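Local coordinates for protein aminotransferase (Psychrobacter arcticus 273-4, PDB 3IF2) that probably transfers amino groups between amino acids and keto acids, perhaps valine and pyruvate, using pyridoxal 5'-phosphate as cofactor, at residues A[232-235]-A[236-240]; A[221-225]-A[226-230]. All coordinates share one frame; numbering follows the deposited sequence. Where two conformers were deposited one is given.

Interaction 1: A[232-235]-A[236-240]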
loop_
_atom_site.group_PDB
_atom_site.type_symbol
_atom_site.label_atom_id
_atom_site.label_comp_id
_atom_site.label_asym_id
_atom_site.label_seq_id
_atom_site.Cartn_x
_atom_site.Cartn_y
_atom_site.Cartn_z
ATOM N N ALA A 232 -22.906 19.403 -0.874
ATOM C CA ALA A 232 -22.197 19.875 -2.075
ATOM C C ALA A 232 -22.190 21.425 -2.173
ATOM O O ALA A 232 -21.175 21.992 -2.572
ATOM C CB ALA A 232 -22.788 19.254 -3.342
ATOM N N GLU A 233 -23.296 22.098 -1.811
ATOM C CA GLU A 233 -23.355 23.591 -1.800
ATOM C C GLU A 233 -22.424 24.143 -0.733
ATOM O O GLU A 233 -21.600 25.010 -1.021
ATOM C CB GLU A 233 -24.749 24.152 -1.480
ATOM C CG GLU A 233 -25.856 23.940 -2.503
ATOM C CD GLU A 233 -27.181 24.601 -2.050
ATOM O OE1 GLU A 233 -27.635 24.360 -0.890
ATOM O OE2 GLU A 233 -27.770 25.365 -2.862
ATOM N N ILE A 234 -22.571 23.628 0.493
ATOM C CA ILE A 234 -21.737 24.038 1.637
ATOM C C ILE A 234 -20.271 23.880 1.271
ATOM O O ILE A 234 -19.501 24.821 1.430
ATOM C CB ILE A 234 -22.060 23.257 2.947
ATOM C CG1 ILE A 234 -23.476 23.556 3.428
ATOM C CG2 ILE A 234 -21.115 23.652 4.068
ATOM C CD1 ILE A 234 -23.893 22.716 4.591
ATOM N N ALA A 235 -19.909 22.722 0.723
ATOM C CA ALA A 235 -18.516 22.474 0.282
ATOM C C ALA A 235 -18.048 23.493 -0.755
ATOM O O ALA A 235 -16.962 24.052 -0.604
ATOM C CB ALA A 235 -18.332 21.058 -0.259
ATOM N N LYS A 236 -18.871 23.763 -1.770
ATOM C CA LYS A 236 -18.501 24.722 -2.832
ATOM C C LYS A 236 -18.298 26.142 -2.273
ATOM O O LYS A 236 -17.366 26.830 -2.684
ATOM C CB LYS A 236 -19.536 24.755 -3.970
ATOM C CG LYS A 236 -19.046 25.478 -5.242
ATOM C CD LYS A 236 -20.196 25.896 -6.173
ATOM C CE LYS A 236 -19.662 26.713 -7.372
ATOM N NZ LYS A 236 -20.744 27.195 -8.274
ATOM N N ARG A 237 -19.163 26.546 -1.338
ATOM C CA ARG A 237 -19.115 27.872 -0.707
ATOM C C ARG A 237 -17.788 28.126 -0.023
ATOM O O ARG A 237 -17.194 29.192 -0.228
ATOM C CB ARG A 237 -20.243 28.030 0.316
ATOM C CG ARG A 237 -20.469 29.454 0.898
ATOM C CD ARG A 237 -21.555 29.401 1.979
ATOM N NE ARG A 237 -22.757 28.724 1.455
ATOM C CZ ARG A 237 -23.685 28.056 2.162
ATOM N NH1 ARG A 237 -23.622 27.930 3.499
ATOM N NH2 ARG A 237 -24.700 27.478 1.505
ATOM N N TYR A 238 -17.319 27.134 0.741
ATOM C CA TYR A 238 -16.058 27.235 1.489
ATOM C C TYR A 238 -14.769 26.800 0.749
ATOM O O TYR A 238 -13.721 26.690 1.393
ATOM C CB TYR A 238 -16.207 26.533 2.859
ATOM C CG TYR A 238 -17.171 27.262 3.783
ATOM C CD1 TYR A 238 -16.766 28.414 4.486
ATOM C CD2 TYR A 238 -18.489 26.820 3.957
ATOM C CE1 TYR A 238 -17.655 29.111 5.347
ATOM C CE2 TYR A 238 -19.385 27.509 4.818
ATOM C CZ TYR A 238 -18.958 28.648 5.506
ATOM O OH TYR A 238 -19.831 29.310 6.337
ATOM N N ASP A 239 -14.802 26.638 -0.585
ATOM C CA ASP A 239 -13.623 26.179 -1.384
ATOM C C ASP A 239 -12.958 24.931 -0.830
ATOM O O ASP A 239 -11.743 24.892 -0.619
ATOM C CB ASP A 239 -12.570 27.295 -1.580
ATOM C CG ASP A 239 -12.822 28.117 -2.804
ATOM O OD1 ASP A 239 -13.751 28.961 -2.764
ATOM O OD2 ASP A 239 -12.054 27.922 -3.792
ATOM N N ILE A 240 -13.776 23.935 -0.528
ATOM C CA ILE A 240 -13.278 22.651 -0.035
ATOM C C ILE A 240 -14.018 21.516 -0.750
ATOM O O ILE A 240 -15.198 21.673 -1.091
ATOM C CB ILE A 240 -13.384 22.534 1.520
ATOM C CG1 ILE A 240 -14.829 22.738 2.023
ATOM C CG2 ILE A 240 -12.436 23.536 2.199
ATOM C CD1 ILE A 240 -15.040 22.305 3.463
#
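I234 and Y238, one helical turn apart, run alongside each other in the same direction. With I234 CG1 beside the backbone N (chi1 -65°), the CG2 branch is placed next to Y238 and lies 4.1 Å from Y238 CD2. The edge of the Y238 ring also faces I234 O, with CD2 3.4 Å from that oxygen. I240 CG1 rests 3.6 Å from A235 O. The helix 193-197 packs against I234, and L202 touches both I234 and Y238.

The backbone supplies most of the polar contact. K236 N binds A232 O at 3.0 Å, and R237 N binds E233 O at 2.9 Å. Y238 N reaches I234 O at a longer 3.3 Å, yet the N-H still points well at the oxygen (160°). The chain then leaves the helix. D239 has positive phi (50°) and is the C-prime residue of a Schellman motif. I240 N returns to A235 O at 3.2 Å, and a weak bond runs from D239 N to K236 O.

Charged groups come last. R237 bends at chi3, which carries its guanidinium back along the helix, with I234 CA over one face. The charged ends of E233 and R237 do not touch; R237 NH1 forms its salt bridge with E197.

Helix 225-237 is thus closed by its own backbone, with A235 O satisfied by I240 N, before the chain enters strand 242-245 of the beta-alpha-beta unit. The R237 charge is probably balanced, at least in part, by E197 of helix 193-197.

Interaction 2: A[221-225]-A[226-230]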
loop_
_atom_site.group_PDB
_atom_site.type_symbol
_atom_site.label_atom_id
_atom_site.label_comp_id
_atom_site.label_asym_id
_atom_site.label_seq_id
_atom_site.Cartn_x
_atom_site.Cartn_y
_atom_site.Cartn_z
ATOM N N ASN A 221 -26.882 3.548 7.272
ATOM C CA ASN A 221 -27.583 4.758 6.875
ATOM C C ASN A 221 -27.158 5.219 5.488
ATOM O O ASN A 221 -25.963 5.182 5.161
ATOM C CB ASN A 221 -27.293 5.922 7.855
ATOM C CG ASN A 221 -28.169 7.151 7.584
ATOM O OD1 ASN A 221 -29.391 7.045 7.512
ATOM N ND2 ASN A 221 -27.548 8.306 7.420
ATOM N N VAL A 222 -28.135 5.673 4.702
ATOM C CA VAL A 222 -27.886 6.269 3.398
ATOM C C VAL A 222 -28.325 7.717 3.508
ATOM O O VAL A 222 -29.518 7.994 3.687
ATOM C CB VAL A 222 -28.616 5.532 2.259
ATOM C CG1 VAL A 222 -28.440 6.260 0.910
ATOM C CG2 VAL A 222 -28.092 4.125 2.171
ATOM N N LEU A 223 -27.355 8.632 3.441
ATOM C CA LEU A 223 -27.625 10.076 3.431
ATOM C C LEU A 223 -28.473 10.328 2.191
ATOM O O LEU A 223 -28.175 9.819 1.125
ATOM C CB LEU A 223 -26.332 10.904 3.393
ATOM C CG LEU A 223 -25.430 10.821 4.636
ATOM C CD1 LEU A 223 -24.001 11.290 4.330
ATOM C CD2 LEU A 223 -26.024 11.604 5.801
ATOM N N THR A 224 -29.538 11.098 2.361
ATOM C CA THR A 224 -30.538 11.349 1.313
ATOM C C THR A 224 -29.997 12.229 0.189
ATOM O O THR A 224 -29.088 13.034 0.401
ATOM C CB THR A 224 -31.853 12.013 1.890
ATOM O OG1 THR A 224 -31.645 13.405 2.146
ATOM C CG2 THR A 224 -32.342 11.316 3.175
ATOM N N ASP A 225 -30.573 12.075 -0.999
ATOM C CA ASP A 225 -30.238 12.939 -2.143
ATOM C C ASP A 225 -30.265 14.439 -1.774
ATOM O O ASP A 225 -29.335 15.180 -2.146
ATOM C CB ASP A 225 -31.164 12.655 -3.346
ATOM C CG ASP A 225 -30.834 11.339 -4.064
ATOM O OD1 ASP A 225 -29.744 10.733 -3.838
ATOM O OD2 ASP A 225 -31.676 10.925 -4.900
ATOM N N GLU A 226 -31.285 14.845 -1.006
ATOM C CA GLU A 226 -31.419 16.242 -0.554
ATOM C C GLU A 226 -30.290 16.613 0.425
ATOM O O GLU A 226 -29.740 17.718 0.354
ATOM C CB GLU A 226 -32.787 16.502 0.085
ATOM C CG GLU A 226 -33.108 17.987 0.263
ATOM C CD GLU A 226 -34.406 18.214 0.994
ATOM O OE1 GLU A 226 -34.958 17.246 1.557
ATOM O OE2 GLU A 226 -34.863 19.371 1.015
ATOM N N GLU A 227 -29.937 15.683 1.319
ATOM C CA GLU A 227 -28.824 15.900 2.271
ATOM C C GLU A 227 -27.471 16.054 1.538
ATOM O O GLU A 227 -26.671 16.952 1.889
ATOM C CB GLU A 227 -28.749 14.790 3.336
ATOM C CG GLU A 227 -29.827 14.885 4.438
ATOM C CD GLU A 227 -29.825 13.708 5.411
ATOM O OE1 GLU A 227 -29.388 12.598 5.051
ATOM O OE2 GLU A 227 -30.298 13.889 6.554
HETATM N N MSE A 228 -27.238 15.222 0.516
HETATM C CA MSE A 228 -26.009 15.315 -0.302
HETATM C C MSE A 228 -25.897 16.604 -1.126
HETATM O O MSE A 228 -24.790 17.152 -1.269
HETATM C CB MSE A 228 -25.859 14.107 -1.231
HETATM C CG MSE A 228 -25.673 12.771 -0.515
HETATM SE SE MSE A 228 -24.253 12.640 0.821
HETATM C CE MSE A 228 -22.852 13.439 -0.260
ATOM N N ALA A 229 -27.022 17.065 -1.681
ATOM C CA ALA A 229 -27.051 18.306 -2.464
ATOM C C ALA A 229 -26.640 19.498 -1.599
ATOM O O ALA A 229 -25.837 20.330 -2.016
ATOM C CB ALA A 229 -28.434 18.546 -3.054
ATOM N N HIS A 230 -27.190 19.541 -0.390
ATOM C CA HIS A 230 -26.916 20.597 0.588
ATOM C C HIS A 230 -25.409 20.589 0.929
ATOM O O HIS A 230 -24.769 21.646 0.895
ATOM C CB HIS A 230 -27.781 20.377 1.851
ATOM C CG HIS A 230 -27.903 21.568 2.743
ATOM N ND1 HIS A 230 -28.921 21.682 3.663
ATOM C CD2 HIS A 230 -27.184 22.713 2.832
ATOM C CE1 HIS A 230 -28.792 22.825 4.314
ATOM N NE2 HIS A 230 -27.748 23.471 3.827
HETATM O O HOH W 1 -29.508 10.501 6.593
#
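The E227 carboxylate is packed on both faces. T224 CG2 lies over one, 4.1 Å from E227 CD. L223 CD2 lies over the other, towards OE1 and 3.6 Å from it. T224 N donates to E227 OE1 on the anti side (3.1 Å), 27° out of the carboxylate plane. A water also donates to OE1 and accepts from N221 ND2. E227 OE2 takes the N-H of V191, so both oxygens are held.

The reverse bond runs from E227 N to T224 OG1 (3.0 Å). T224 OG1 sits between its backbone N and carbonyl carbon (chi1 77°), where it faces the first turn. T224 O also accepts from M228 N, at 2.9 Å.

The L223 side chain lies roughly perpendicular to that of M228. The selenium of this selenomethionine is 3.7 Å from L223 CB. The D225 carboxylate turns to R214 in a salt bridge.

With an alanine in place of E227, the N-H groups of T224 and V191 would probably lose their acceptor and the water one of its anchors.

The paired bonds of T224 and E227 are a capping box, with T224 as N-cap of helix 225-237.

Overall arrangement
The two contacts are the two ends of one helix, 225-237. Interaction 2 starts it with a capping box, and interaction 1 ends it with a Schellman motif. Their centres are about 15 Å apart, and only one residue separates 226-230 from 232-235. The helix is the crossover of a beta-alpha-beta unit between the parallel strands 207-213 and 242-245. E197 binds the same helix twice: it pairs with R237 near the C-terminal end and weakly with H230 in the middle. Interaction 2 is the end nearer the cofactor, with the L223 side chain about 11 Å from the bound pyridoxal phosphate. Interaction 1 is far from the cofactor site; its D239 packs on G1 of the second subunit.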